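Local coordinates for uncharacterized protein (Staphylococcus aureus subsp. aureus, PDB 3H04) that is of unknown function but has the alpha/beta-hydrolase fold and a probable Ser-His-Asp triad, so it may be an esterase or a related hydrolase, at residues K29-Y34 / S91-C96; R68-V73 / N187-A192; G102-A107 / N246-D251; P211-H216 / V266-A271. One frame throughout, in Å; residues are numbered along the deposited sequence.

The four contacts are spread over one alpha/beta-hydrolase fold. Interaction 3 is the buried one, its centre about 8 Å from the centre of the chain, and it is polar: a salt bridge and a serine-histidine bond at the probable active site. The other three are partly buried and apolar. Interactions 1 and 4 each involve a strand of the same sheet, packed by a loop in one case and by the C-terminal helix in the other; both use aromatic faces, and they meet where Ile32 packs on Leu269. Interaction 4 also touches interaction 3, through Phe250 and Ala215, while Tyr34 links interaction 1 to Arg103. Interaction 2 touches none of the others and joins a loop to the inserted helices by aliphatic packing.

Interaction 1 of 4, residues K29-Y34 / S91-C96; sequences KGVIVY and SQYSNC
Val31 sits over the phenol ring of Tyr93 where strand 30-35, in the central sheet of the alpha/beta-hydrolase fold, meets the loop between helix 75-91 and strand 98-103. Followed outward, the valine touches the ring with every side-chain carbon. Its CB stands above the middle of the ring, 3.7 Å from the Tyr93 centroid and 9° off the normal, a CH-pi contact over the face. The methyls then part. CG1 leans back to the root of the tyrosine, 3.8 Å from Tyr93 CG, whereas CG2 runs out across the ring to 3.7 Å from Tyr93 CE2. This spread follows from a chi1 of 50°, which wedges CG1 between the backbone N and the carbonyl carbon and sets CG2 anti to N.

The far end of the ring is tied down as well: Tyr93 OH is hydrogen-bonded to Asp61 on strand 60-65, one of the two strands beside 30-35, and the backbone of Gly30 bonds to the same residue. Tyr93 also opens a type I turn, closed by a weak bond of 3.4 Å from Cys96 N to Tyr93 O, that swings the chain round toward strand 98-103. Ser94, within this turn, reaches back with OG to Ser91 O at 2.6 Å and so ties the turn to the residues before it. At the other end of the turn the thiol of Cys96 extends toward Gly30, where the sulfur packs on backbone: SG lies 3.7 Å from Gly30 CA.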
loop_
_atom_site.group_PDB
_atom_site.type_symbol
_atom_site.label_atom_id
_atom_site.label_comp_id
_atom_site.label_asym_id
_atom_site.label_seq_id
_atom_site.Cartn_x
_atom_site.Cartn_y
_atom_site.Cartn_z
ATOM N N LYS A 29 1.751 -11.038 19.374
ATOM C CA LYS A 29 0.299 -11.195 19.245
ATOM C C LYS A 29 -0.126 -11.444 17.787
ATOM O O LYS A 29 -1.252 -11.883 17.529
ATOM C CB LYS A 29 -0.423 -9.949 19.763
ATOM C CG LYS A 29 -0.430 -9.757 21.280
ATOM C CD LYS A 29 -1.505 -8.716 21.636
ATOM C CE LYS A 29 -1.480 -8.282 23.084
ATOM N NZ LYS A 29 -0.537 -7.150 23.320
ATOM N N GLY A 30 0.763 -11.130 16.840
ATOM C CA GLY A 30 0.431 -11.204 15.418
ATOM C C GLY A 30 1.511 -10.634 14.503
ATOM O O GLY A 30 2.505 -10.085 14.949
ATOM N N VAL A 31 1.290 -10.767 13.208
ATOM C CA VAL A 31 2.219 -10.284 12.222
ATOM C C VAL A 31 1.470 -9.272 11.370
ATOM O O VAL A 31 0.343 -9.531 10.903
ATOM C CB VAL A 31 2.773 -11.459 11.365
ATOM C CG1 VAL A 31 1.651 -12.308 10.839
ATOM C CG2 VAL A 31 3.572 -10.958 10.160
ATOM N N ILE A 32 2.107 -8.119 11.212
ATOM C CA ILE A 32 1.620 -7.046 10.374
ATOM C C ILE A 32 2.519 -7.038 9.131
ATOM O O ILE A 32 3.694 -6.700 9.224
ATOM C CB ILE A 32 1.741 -5.692 11.079
ATOM C CG1 ILE A 32 0.971 -5.687 12.399
ATOM C CG2 ILE A 32 1.214 -4.548 10.127
ATOM C CD1 ILE A 32 1.388 -4.565 13.354
ATOM N N VAL A 33 1.941 -7.353 7.983
ATOM C CA VAL A 33 2.642 -7.260 6.708
ATOM C C VAL A 33 2.439 -5.891 6.095
ATOM O O VAL A 33 1.335 -5.556 5.664
ATOM C CB VAL A 33 2.140 -8.332 5.706
ATOM C CG1 VAL A 33 2.966 -8.250 4.384
ATOM C CG2 VAL A 33 2.191 -9.766 6.366
ATOM N N TYR A 34 3.525 -5.122 6.026
ATOM C CA TYR A 34 3.474 -3.729 5.637
ATOM C C TYR A 34 3.825 -3.550 4.159
ATOM O O TYR A 34 4.848 -4.046 3.707
ATOM C CB TYR A 34 4.394 -2.877 6.500
ATOM C CG TYR A 34 4.532 -1.475 5.962
ATOM C CD1 TYR A 34 3.469 -0.587 6.030
ATOM C CD2 TYR A 34 5.724 -1.042 5.360
ATOM C CE1 TYR A 34 3.553 0.672 5.496
ATOM C CE2 TYR A 34 5.824 0.217 4.846
ATOM C CZ TYR A 34 4.734 1.092 4.930
ATOM O OH TYR A 34 4.788 2.361 4.395
ATOM N N SER A 91 3.621 -18.460 5.569
ATOM C CA SER A 91 4.064 -19.803 5.975
ATOM C C SER A 91 4.929 -19.738 7.249
ATOM O O SER A 91 4.911 -20.663 8.062
ATOM C CB SER A 91 4.834 -20.498 4.846
ATOM O OG SER A 91 5.999 -19.780 4.558
ATOM N N GLN A 92 5.652 -18.632 7.430
ATOM C CA GLN A 92 6.513 -18.412 8.600
ATOM C C GLN A 92 5.767 -18.028 9.906
ATOM O O GLN A 92 6.374 -17.936 10.974
ATOM C CB GLN A 92 7.484 -17.308 8.221
ATOM C CG GLN A 92 8.671 -17.078 9.107
ATOM C CD GLN A 92 9.686 -16.222 8.375
ATOM O OE1 GLN A 92 9.459 -15.853 7.229
ATOM N NE2 GLN A 92 10.800 -15.902 9.025
ATOM N N TYR A 93 4.462 -17.786 9.796
ATOM C CA TYR A 93 3.594 -17.410 10.905
ATOM C C TYR A 93 2.361 -18.299 10.819
ATOM O O TYR A 93 1.245 -17.818 10.777
ATOM C CB TYR A 93 3.188 -15.938 10.788
ATOM C CG TYR A 93 4.309 -14.974 11.080
ATOM C CD1 TYR A 93 4.573 -14.562 12.383
ATOM C CD2 TYR A 93 5.118 -14.488 10.061
ATOM C CE1 TYR A 93 5.603 -13.701 12.662
ATOM C CE2 TYR A 93 6.157 -13.609 10.331
ATOM C CZ TYR A 93 6.390 -13.217 11.638
ATOM O OH TYR A 93 7.397 -12.338 11.905
ATOM N N SER A 94 2.568 -19.615 10.852
ATOM C CA SER A 94 1.506 -20.566 10.511
ATOM C C SER A 94 0.323 -20.540 11.468
ATOM O O SER A 94 -0.830 -20.602 11.036
ATOM C CB SER A 94 2.081 -21.980 10.417
ATOM O OG SER A 94 3.238 -21.972 9.593
ATOM N N ASN A 95 0.598 -20.426 12.758
ATOM C CA ASN A 95 -0.447 -20.521 13.756
ATOM C C ASN A 95 -0.734 -19.150 14.373
ATOM O O ASN A 95 -1.071 -19.065 15.547
ATOM C CB ASN A 95 -0.035 -21.492 14.883
ATOM C CG ASN A 95 0.729 -22.724 14.385
ATOM O OD1 ASN A 95 0.887 -22.948 13.183
ATOM N ND2 ASN A 95 1.209 -23.537 15.329
ATOM N N CYS A 96 -0.595 -18.068 13.604
ATOM C CA CYS A 96 -0.523 -16.760 14.235
ATOM C C CYS A 96 -1.402 -15.713 13.485
ATOM O O CYS A 96 -1.563 -15.816 12.274
ATOM C CB CYS A 96 0.965 -16.394 14.329
ATOM S SG CYS A 96 1.280 -14.707 14.773
#

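Interaction 2 of 4, residues R68-V73 / N187-A192; sequences RLLPEV and NMINIA
Leu70 reaches with both methyls to the C-terminal turn of helix 185-189, at Met188 and Ile189. The contact joins the loop after strand 60-65 to the helices inserted between strands 121-125 and 212-217, the place where many alpha/beta-hydrolases carry a lid over the active site. The first shell is aliphatic on one side and largely backbone on the other. Leu70 CD1 packs on the ethyl arm of Ile189, 3.8 Å from its CG1, and lies almost as near the helix itself, 3.9 Å from Ile189 CA. CD2 takes the other direction and rests by two peptide oxygens, 3.7 Å from Met188 O and 3.8 Å from Ile189 O. With CG anti to the carbonyl carbon (chi1 -47°), the leucine fork is aimed at the helix end. Pro71 extends the same surface alongside Met188, and the cis peptide bond before it turns the chain there.

Further out, each partner has its own supports. The side chains of Leu70 and Ile189 also pack on helix 75-91, at Ile78 and Leu75 respectively, and Met188 settles on Ile175 and Ala179 of helix 173-182. The loop is held by charge: Arg68 forms salt bridges with Asp12 and Asp81, and Glu72 forms one with Arg172. Within it, Val73 N makes a weak 3.3 Å hydrogen bond to Leu69 O. Asn190 takes positive phi (61°) and leads the chain out of the helix, its N making a weak 3.1 Å bond to Asn187 O.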
loop_
_atom_site.group_PDB
_atom_site.type_symbol
_atom_site.label_atom_id
_atom_site.label_comp_id
_atom_site.label_asym_id
_atom_site.label_seq_id
_atom_site.Cartn_x
_atom_site.Cartn_y
_atom_site.Cartn_z
ATOM N N ARG A 68 8.430 -5.346 -7.347
ATOM C CA ARG A 68 8.984 -4.603 -8.485
ATOM C C ARG A 68 8.035 -3.462 -8.887
ATOM O O ARG A 68 6.819 -3.572 -8.841
ATOM C CB ARG A 68 9.329 -5.573 -9.623
ATOM C CG ARG A 68 10.637 -6.344 -9.358
ATOM C CD ARG A 68 10.874 -7.450 -10.386
ATOM N NE ARG A 68 10.021 -8.610 -10.161
ATOM C CZ ARG A 68 10.099 -9.719 -10.890
ATOM N NH1 ARG A 68 10.966 -9.798 -11.912
ATOM N NH2 ARG A 68 9.313 -10.736 -10.622
ATOM N N LEU A 69 8.594 -2.326 -9.246
ATOM C CA LEU A 69 7.793 -1.168 -9.541
ATOM C C LEU A 69 7.405 -1.009 -10.997
ATOM O O LEU A 69 8.129 -1.457 -11.923
ATOM C CB LEU A 69 8.568 0.069 -9.090
ATOM C CG LEU A 69 8.986 0.095 -7.615
ATOM C CD1 LEU A 69 10.035 1.221 -7.327
ATOM C CD2 LEU A 69 7.808 0.143 -6.628
ATOM N N LEU A 70 6.288 -0.308 -11.214
ATOM C CA LEU A 70 6.005 0.247 -12.547
ATOM C C LEU A 70 6.997 1.376 -12.841
ATOM O O LEU A 70 7.454 2.025 -11.933
ATOM C CB LEU A 70 4.590 0.779 -12.652
ATOM C CG LEU A 70 3.391 -0.022 -12.164
ATOM C CD1 LEU A 70 2.251 0.988 -12.132
ATOM C CD2 LEU A 70 3.101 -1.179 -13.067
ATOM N N PRO A 71 7.315 1.634 -14.125
ATOM C CA PRO A 71 6.752 1.000 -15.312
ATOM C C PRO A 71 7.585 -0.149 -15.872
ATOM O O PRO A 71 7.269 -0.662 -16.931
ATOM C CB PRO A 71 6.746 2.162 -16.301
ATOM C CG PRO A 71 8.051 2.867 -15.992
ATOM C CD PRO A 71 8.094 2.839 -14.467
ATOM N N GLU A 72 8.655 -0.533 -15.200
ATOM C CA GLU A 72 9.556 -1.549 -15.765
ATOM C C GLU A 72 8.931 -2.941 -15.693
ATOM O O GLU A 72 9.312 -3.817 -16.458
ATOM C CB GLU A 72 10.908 -1.583 -15.064
ATOM C CG GLU A 72 11.688 -0.283 -15.179
ATOM C CD GLU A 72 11.428 0.717 -14.043
ATOM O OE1 GLU A 72 10.445 0.569 -13.265
ATOM O OE2 GLU A 72 12.234 1.656 -13.944
ATOM N N VAL A 73 7.967 -3.130 -14.788
ATOM C CA VAL A 73 7.099 -4.324 -14.824
ATOM C C VAL A 73 5.662 -3.832 -14.849
ATOM O O VAL A 73 5.413 -2.625 -14.677
ATOM C CB VAL A 73 7.300 -5.231 -13.621
ATOM C CG1 VAL A 73 8.808 -5.652 -13.485
ATOM C CG2 VAL A 73 6.702 -4.571 -12.307
ATOM N N ASN A 187 -2.366 3.740 -18.116
ATOM C CA ASN A 187 -1.571 3.254 -19.226
ATOM C C ASN A 187 -0.292 2.632 -18.717
ATOM O O ASN A 187 0.132 1.582 -19.208
ATOM C CB ASN A 187 -1.231 4.408 -20.177
ATOM C CG ASN A 187 -2.457 5.108 -20.699
ATOM O OD1 ASN A 187 -2.768 5.023 -21.885
ATOM N ND2 ASN A 187 -3.179 5.794 -19.812
ATOM N N MET A 188 0.312 3.262 -17.707
ATOM C CA MET A 188 1.600 2.801 -17.163
ATOM C C MET A 188 1.478 1.550 -16.278
ATOM O O MET A 188 2.446 0.807 -16.132
ATOM C CB MET A 188 2.335 3.966 -16.519
ATOM C CG MET A 188 2.765 4.994 -17.612
ATOM S SD MET A 188 3.075 6.689 -17.076
ATOM C CE MET A 188 4.660 6.251 -16.316
ATOM N N ILE A 189 0.272 1.278 -15.774
ATOM C CA ILE A 189 -0.064 -0.005 -15.114
ATOM C C ILE A 189 0.121 -1.200 -16.075
ATOM O O ILE A 189 0.526 -2.272 -15.656
ATOM C CB ILE A 189 -1.484 0.087 -14.504
ATOM C CG1 ILE A 189 -1.386 0.698 -13.106
ATOM C CG2 ILE A 189 -2.224 -1.260 -14.509
ATOM C CD1 ILE A 189 -2.638 1.395 -12.675
ATOM N N ASN A 190 -0.117 -0.952 -17.365
ATOM C CA ASN A 190 0.319 -1.808 -18.470
ATOM C C ASN A 190 -0.312 -3.208 -18.350
ATOM O O ASN A 190 0.387 -4.208 -18.303
ATOM C CB ASN A 190 1.852 -1.886 -18.546
ATOM C CG ASN A 190 2.345 -2.487 -19.851
ATOM O OD1 ASN A 190 1.624 -2.493 -20.851
ATOM N ND2 ASN A 190 3.573 -3.019 -19.843
ATOM N N ILE A 191 -1.629 -3.251 -18.219
ATOM C CA ILE A 191 -2.332 -4.535 -18.185
ATOM C C ILE A 191 -3.366 -4.554 -19.270
ATOM O O ILE A 191 -3.683 -3.507 -19.820
ATOM C CB ILE A 191 -2.966 -4.867 -16.810
ATOM C CG1 ILE A 191 -3.980 -3.787 -16.375
ATOM C CG2 ILE A 191 -1.871 -5.224 -15.858
ATOM C CD1 ILE A 191 -4.401 -3.865 -14.961
ATOM N N ALA A 192 -3.887 -5.755 -19.565
ATOM C CA ALA A 192 -4.711 -5.973 -20.738
ATOM C C ALA A 192 -6.017 -5.246 -20.541
ATOM O O ALA A 192 -6.535 -4.645 -21.461
ATOM C CB ALA A 192 -4.979 -7.486 -20.981
#

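Interaction 3 of 4, residues G102-A107 / N246-D251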
loop_
_atom_site.group_PDB
_atom_site.type_symbol
_atom_site.label_atom_id
_atom_site.label_comp_id
_atom_site.label_asym_id
_atom_site.label_seq_id
_atom_site.Cartn_x
_atom_site.Cartn_y
_atom_site.Cartn_z
ATOM N N GLY A 102 -1.228 -1.192 4.558
ATOM C CA GLY A 102 -0.693 -0.418 3.440
ATOM C C GLY A 102 -0.985 1.064 3.547
ATOM O O GLY A 102 -1.923 1.513 4.253
ATOM N N ARG A 103 -0.163 1.844 2.860
ATOM C CA ARG A 103 -0.362 3.268 2.705
ATOM C C ARG A 103 -0.450 3.526 1.239
ATOM O O ARG A 103 0.403 3.080 0.459
ATOM C CB ARG A 103 0.760 4.087 3.358
ATOM C CG ARG A 103 0.895 3.729 4.847
ATOM C CD ARG A 103 1.717 4.642 5.671
ATOM N NE ARG A 103 3.109 4.746 5.197
ATOM C CZ ARG A 103 4.004 5.647 5.628
ATOM N NH1 ARG A 103 3.686 6.551 6.534
ATOM N NH2 ARG A 103 5.241 5.628 5.152
ATOM N N SER A 104 -1.474 4.289 0.874
ATOM C CA SER A 104 -1.694 4.733 -0.483
ATOM C C SER A 104 -1.884 3.469 -1.368
ATOM O O SER A 104 -2.718 2.619 -1.069
ATOM C CB SER A 104 -0.562 5.693 -0.919
ATOM O OG SER A 104 -0.997 6.452 -2.022
ATOM N N SER A 105 -1.126 3.328 -2.453
ATOM C CA SER A 105 -1.202 2.155 -3.291
ATOM C C SER A 105 -0.836 0.858 -2.564
ATOM O O SER A 105 -1.277 -0.205 -2.963
ATOM C CB SER A 105 -0.274 2.342 -4.502
ATOM O OG SER A 105 1.059 2.727 -4.074
ATOM N N GLY A 106 -0.041 0.921 -1.503
ATOM C CA GLY A 106 0.174 -0.247 -0.671
ATOM C C GLY A 106 -1.072 -0.763 0.013
ATOM O O GLY A 106 -1.185 -1.981 0.285
ATOM N N ALA A 107 -2.002 0.154 0.333
ATOM C CA ALA A 107 -3.276 -0.236 0.941
ATOM C C ALA A 107 -4.146 -0.937 -0.085
ATOM O O ALA A 107 -4.832 -1.918 0.239
ATOM C CB ALA A 107 -4.020 0.989 1.584
ATOM N N ASN A 246 -6.304 18.885 4.127
ATOM C CA ASN A 246 -6.187 18.819 2.689
ATOM C C ASN A 246 -4.843 18.198 2.388
ATOM O O ASN A 246 -4.001 18.829 1.798
ATOM C CB ASN A 246 -6.316 20.200 2.055
ATOM C CG ASN A 246 -7.699 20.774 2.237
ATOM O OD1 ASN A 246 -8.667 20.032 2.298
ATOM N ND2 ASN A 246 -7.799 22.091 2.362
ATOM N N GLU A 247 -4.649 16.965 2.847
ATOM C CA GLU A 247 -3.372 16.262 2.712
ATOM C C GLU A 247 -3.631 14.851 2.226
ATOM O O GLU A 247 -4.792 14.404 2.193
ATOM C CB GLU A 247 -2.680 16.209 4.069
ATOM C CG GLU A 247 -2.186 17.559 4.588
ATOM C CD GLU A 247 -1.532 17.449 5.958
ATOM O OE1 GLU A 247 -1.065 16.354 6.299
ATOM O OE2 GLU A 247 -1.474 18.448 6.700
ATOM N N HIS A 248 -2.569 14.154 1.810
ATOM C CA HIS A 248 -2.691 12.741 1.400
ATOM C C HIS A 248 -2.053 11.969 2.546
ATOM O O HIS A 248 -2.772 11.439 3.415
ATOM C CB HIS A 248 -2.019 12.505 0.012
ATOM C CG HIS A 248 -1.964 11.060 -0.433
ATOM N ND1 HIS A 248 -3.073 10.229 -0.452
ATOM C CD2 HIS A 248 -0.912 10.287 -0.820
ATOM C CE1 HIS A 248 -2.717 9.034 -0.905
ATOM N NE2 HIS A 248 -1.410 9.042 -1.118
ATOM N N ASP A 249 -0.724 11.998 2.616
ATOM C CA ASP A 249 0.025 11.298 3.676
ATOM C C ASP A 249 0.129 12.157 4.949
ATOM O O ASP A 249 1.150 12.811 5.263
ATOM C CB ASP A 249 1.368 10.739 3.152
ATOM C CG ASP A 249 2.236 11.798 2.461
ATOM O OD1 ASP A 249 1.656 12.741 1.854
ATOM O OD2 ASP A 249 3.489 11.708 2.577
ATOM N N PHE A 250 -0.974 12.152 5.684
ATOM C CA PHE A 250 -1.107 12.978 6.890
ATOM C C PHE A 250 -0.059 12.619 7.957
ATOM O O PHE A 250 0.205 13.426 8.847
ATOM C CB PHE A 250 -2.514 12.808 7.521
ATOM C CG PHE A 250 -2.820 11.390 7.968
ATOM C CD1 PHE A 250 -2.412 10.921 9.233
ATOM C CD2 PHE A 250 -3.525 10.527 7.154
ATOM C CE1 PHE A 250 -2.667 9.619 9.628
ATOM C CE2 PHE A 250 -3.784 9.209 7.553
ATOM C CZ PHE A 250 -3.354 8.750 8.775
ATOM N N ASP A 251 0.482 11.398 7.845
ATOM C CA ASP A 251 1.495 10.841 8.739
ATOM C C ASP A 251 2.907 10.987 8.216
ATOM O O ASP A 251 3.824 10.342 8.711
ATOM C CB ASP A 251 1.203 9.358 9.006
ATOM C CG ASP A 251 1.230 8.494 7.725
ATOM O OD1 ASP A 251 0.992 9.011 6.592
ATOM O OD2 ASP A 251 1.421 7.270 7.881
#
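The imidazole of His248 meets Ser104 at its edge: Ser104 OG lies in the ring plane, 2.8 Å from His248 NE2, in a hydrogen bond whose donor could be either group. A second flat group, the guanidinium of Arg103, is also used at its edge. Asp251 OD2 lies in its plane, and the salt bridge from Arg103 NH1 to Asp251 OD2 measures 2.7 Å with an N-H...O angle of 155°. The carboxylate is turned nearly perpendicular to the guanidinium, at 85°, and NH1 meets OD2 from above the carboxylate plane. OD2 takes part in a second hydrogen bond, with Tyr262 OH, while OD1 bonds to Tyr126, whose ring lies edge-to-face with that of His248.

On its other nitrogen, ND1, His248 is bonded to Asp220, an arrangement consistent with the charge relay of a Ser-His-Asp triad. Ser104 has positive phi within a Gly-X-Ser-X-Gly sequence, consistent with the nucleophile elbow of an alpha/beta-hydrolase. Its OG is anti to the backbone N (chi1 -160°) and thereby extends toward the imidazole. The Arg103-Asp251 salt bridge joins the end of strand 98-103 to the loop that carries His248, next to the probable catalytic pair. Ser104 occupies the sharp turn between strand 98-103 and helix 105-116, and the histidine loop, between strand 238-243 and helix 256-273, crosses near the ends of strands 121-125 and 212-217.

Interaction 4 of 4, residues P211-H216 / V266-A271; sequences PVFIAH and VDFLNA
Phe213 and Phe268 form an edge-to-face pair that packs the C-terminal helix 256-273 onto strand 212-217, part of the helix-covered central sheet of the alpha/beta-hydrolase fold. Phe213 presents its edge and Phe268 its face: the planes stand at 69° and the centroids are 5.6 Å apart. Near the root of Phe213, CB sits above the middle of the Phe268 ring, 3.7 Å from its centroid and only 3° off the normal, a CH-pi contact. The two side chains run past each other in opposite directions, which brings Phe213 CD1 to 3.9 Å from Phe268 CB. Each thus has its ring near the base of the other. In both residues CG is anti to the backbone N (chi1 -177° for Phe213), carrying each ring out from its own backbone into the interface.

Phe213 is further enclosed by Ile261 and Val265 of the same helix, while both phenylalanines touch Thr239 on the adjacent strand 238-243. The tip of Phe268 reaches the start of strand 212-217 and packs largely on main chain, with CZ 3.5 Å from Phe213 N. Pro211 lines the ring there with its own ring carbon, Pro211 CB being 3.8 Å from Phe268 CZ. At the rim of the aromatic ring, near its plane, Pro211 O approaches Phe268 CZ to 3.4 Å.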
loop_
_atom_site.group_PDB
_atom_site.type_symbol
_atom_site.label_atom_id
_atom_site.label_comp_id
_atom_site.label_asym_id
_atom_site.label_seq_id
_atom_site.Cartn_x
_atom_site.Cartn_y
_atom_site.Cartn_z
ATOM N N PRO A 211 -12.006 -7.315 9.202
ATOM C CA PRO A 211 -12.184 -5.911 9.550
ATOM C C PRO A 211 -11.160 -4.970 8.953
ATOM O O PRO A 211 -9.966 -5.297 8.879
ATOM C CB PRO A 211 -12.053 -5.909 11.083
ATOM C CG PRO A 211 -12.428 -7.259 11.519
ATOM C CD PRO A 211 -11.936 -8.161 10.405
ATOM N N VAL A 212 -11.616 -3.776 8.589
ATOM C CA VAL A 212 -10.768 -2.786 7.951
ATOM C C VAL A 212 -10.659 -1.513 8.747
ATOM O O VAL A 212 -11.694 -0.878 9.083
ATOM C CB VAL A 212 -11.257 -2.397 6.572
ATOM C CG1 VAL A 212 -10.191 -1.498 5.928
ATOM C CG2 VAL A 212 -11.549 -3.695 5.671
ATOM N N PHE A 213 -9.436 -1.127 9.088
ATOM C CA PHE A 213 -9.194 0.208 9.727
ATOM C C PHE A 213 -8.872 1.201 8.618
ATOM O O PHE A 213 -7.977 0.936 7.816
ATOM C CB PHE A 213 -8.065 0.104 10.726
ATOM C CG PHE A 213 -7.777 1.374 11.503
ATOM C CD1 PHE A 213 -8.234 1.518 12.782
ATOM C CD2 PHE A 213 -7.048 2.433 10.907
ATOM C CE1 PHE A 213 -7.979 2.689 13.519
ATOM C CE2 PHE A 213 -6.793 3.599 11.627
ATOM C CZ PHE A 213 -7.273 3.729 12.935
ATOM N N ILE A 214 -9.578 2.323 8.535
ATOM C CA ILE A 214 -9.364 3.294 7.449
ATOM C C ILE A 214 -8.966 4.610 8.073
ATOM O O ILE A 214 -9.635 5.051 9.020
ATOM C CB ILE A 214 -10.613 3.475 6.593
ATOM C CG1 ILE A 214 -11.054 2.081 6.040
ATOM C CG2 ILE A 214 -10.352 4.575 5.502
ATOM C CD1 ILE A 214 -12.479 2.001 5.417
ATOM N N ALA A 215 -7.888 5.245 7.551
ATOM C CA ALA A 215 -7.538 6.649 7.915
ATOM C C ALA A 215 -7.378 7.370 6.577
ATOM O O ALA A 215 -6.625 6.876 5.698
ATOM C CB ALA A 215 -6.251 6.737 8.760
ATOM N N HIS A 216 -8.078 8.468 6.396
ATOM C CA HIS A 216 -8.101 9.161 5.143
ATOM C C HIS A 216 -8.478 10.628 5.329
ATOM O O HIS A 216 -9.345 10.894 6.052
ATOM C CB HIS A 216 -9.075 8.453 4.218
ATOM C CG HIS A 216 -8.811 8.656 2.766
ATOM N ND1 HIS A 216 -9.069 7.698 1.827
ATOM C CD2 HIS A 216 -8.337 9.722 2.093
ATOM C CE1 HIS A 216 -8.757 8.159 0.639
ATOM N NE2 HIS A 216 -8.310 9.383 0.775
ATOM N N VAL A 266 -3.271 -0.044 16.730
ATOM C CA VAL A 266 -2.936 -1.090 17.692
ATOM C C VAL A 266 -4.134 -1.573 18.550
ATOM O O VAL A 266 -4.263 -2.784 18.852
ATOM C CB VAL A 266 -1.789 -0.629 18.583
ATOM C CG1 VAL A 266 -1.588 -1.592 19.806
ATOM C CG2 VAL A 266 -0.516 -0.512 17.732
ATOM N N ASP A 267 -4.972 -0.632 18.944
ATOM C CA ASP A 267 -6.222 -0.920 19.652
ATOM C C ASP A 267 -7.097 -1.802 18.791
ATOM O O ASP A 267 -7.697 -2.765 19.279
ATOM C CB ASP A 267 -7.027 0.348 19.922
ATOM C CG ASP A 267 -6.492 1.198 21.073
ATOM O OD1 ASP A 267 -5.616 0.766 21.854
ATOM O OD2 ASP A 267 -6.997 2.331 21.178
ATOM N N PHE A 268 -7.181 -1.449 17.515
ATOM C CA PHE A 268 -7.960 -2.235 16.526
ATOM C C PHE A 268 -7.387 -3.646 16.404
ATOM O O PHE A 268 -8.118 -4.627 16.492
ATOM C CB PHE A 268 -7.991 -1.455 15.224
ATOM C CG PHE A 268 -8.390 -2.241 14.002
ATOM C CD1 PHE A 268 -9.700 -2.220 13.538
ATOM C CD2 PHE A 268 -7.437 -2.901 13.248
ATOM C CE1 PHE A 268 -10.035 -2.901 12.343
ATOM C CE2 PHE A 268 -7.793 -3.567 12.096
ATOM C CZ PHE A 268 -9.114 -3.544 11.662
ATOM N N LEU A 269 -6.067 -3.761 16.274
ATOM C CA LEU A 269 -5.421 -5.084 16.295
ATOM C C LEU A 269 -5.653 -5.829 17.607
ATOM O O LEU A 269 -5.969 -7.001 17.596
ATOM C CB LEU A 269 -3.907 -5.007 16.042
ATOM C CG LEU A 269 -3.551 -4.396 14.666
ATOM C CD1 LEU A 269 -2.028 -4.247 14.479
ATOM C CD2 LEU A 269 -4.137 -5.235 13.571
ATOM N N ASN A 270 -5.463 -5.159 18.722
ATOM C CA ASN A 270 -5.677 -5.817 20.026
ATOM C C ASN A 270 -7.077 -6.391 20.221
ATOM O O ASN A 270 -7.227 -7.452 20.852
ATOM C CB ASN A 270 -5.360 -4.859 21.173
ATOM C CG ASN A 270 -3.898 -4.574 21.312
ATOM O OD1 ASN A 270 -3.077 -5.269 20.768
ATOM N ND2 ASN A 270 -3.568 -3.519 22.036
ATOM N N ALA A 271 -8.107 -5.660 19.762
ATOM C CA ALA A 271 -9.490 -6.134 19.841
ATOM C C ALA A 271 -9.625 -7.398 19.043
ATOM O O ALA A 271 -10.317 -8.327 19.443
ATOM C CB ALA A 271 -10.522 -5.074 19.323
#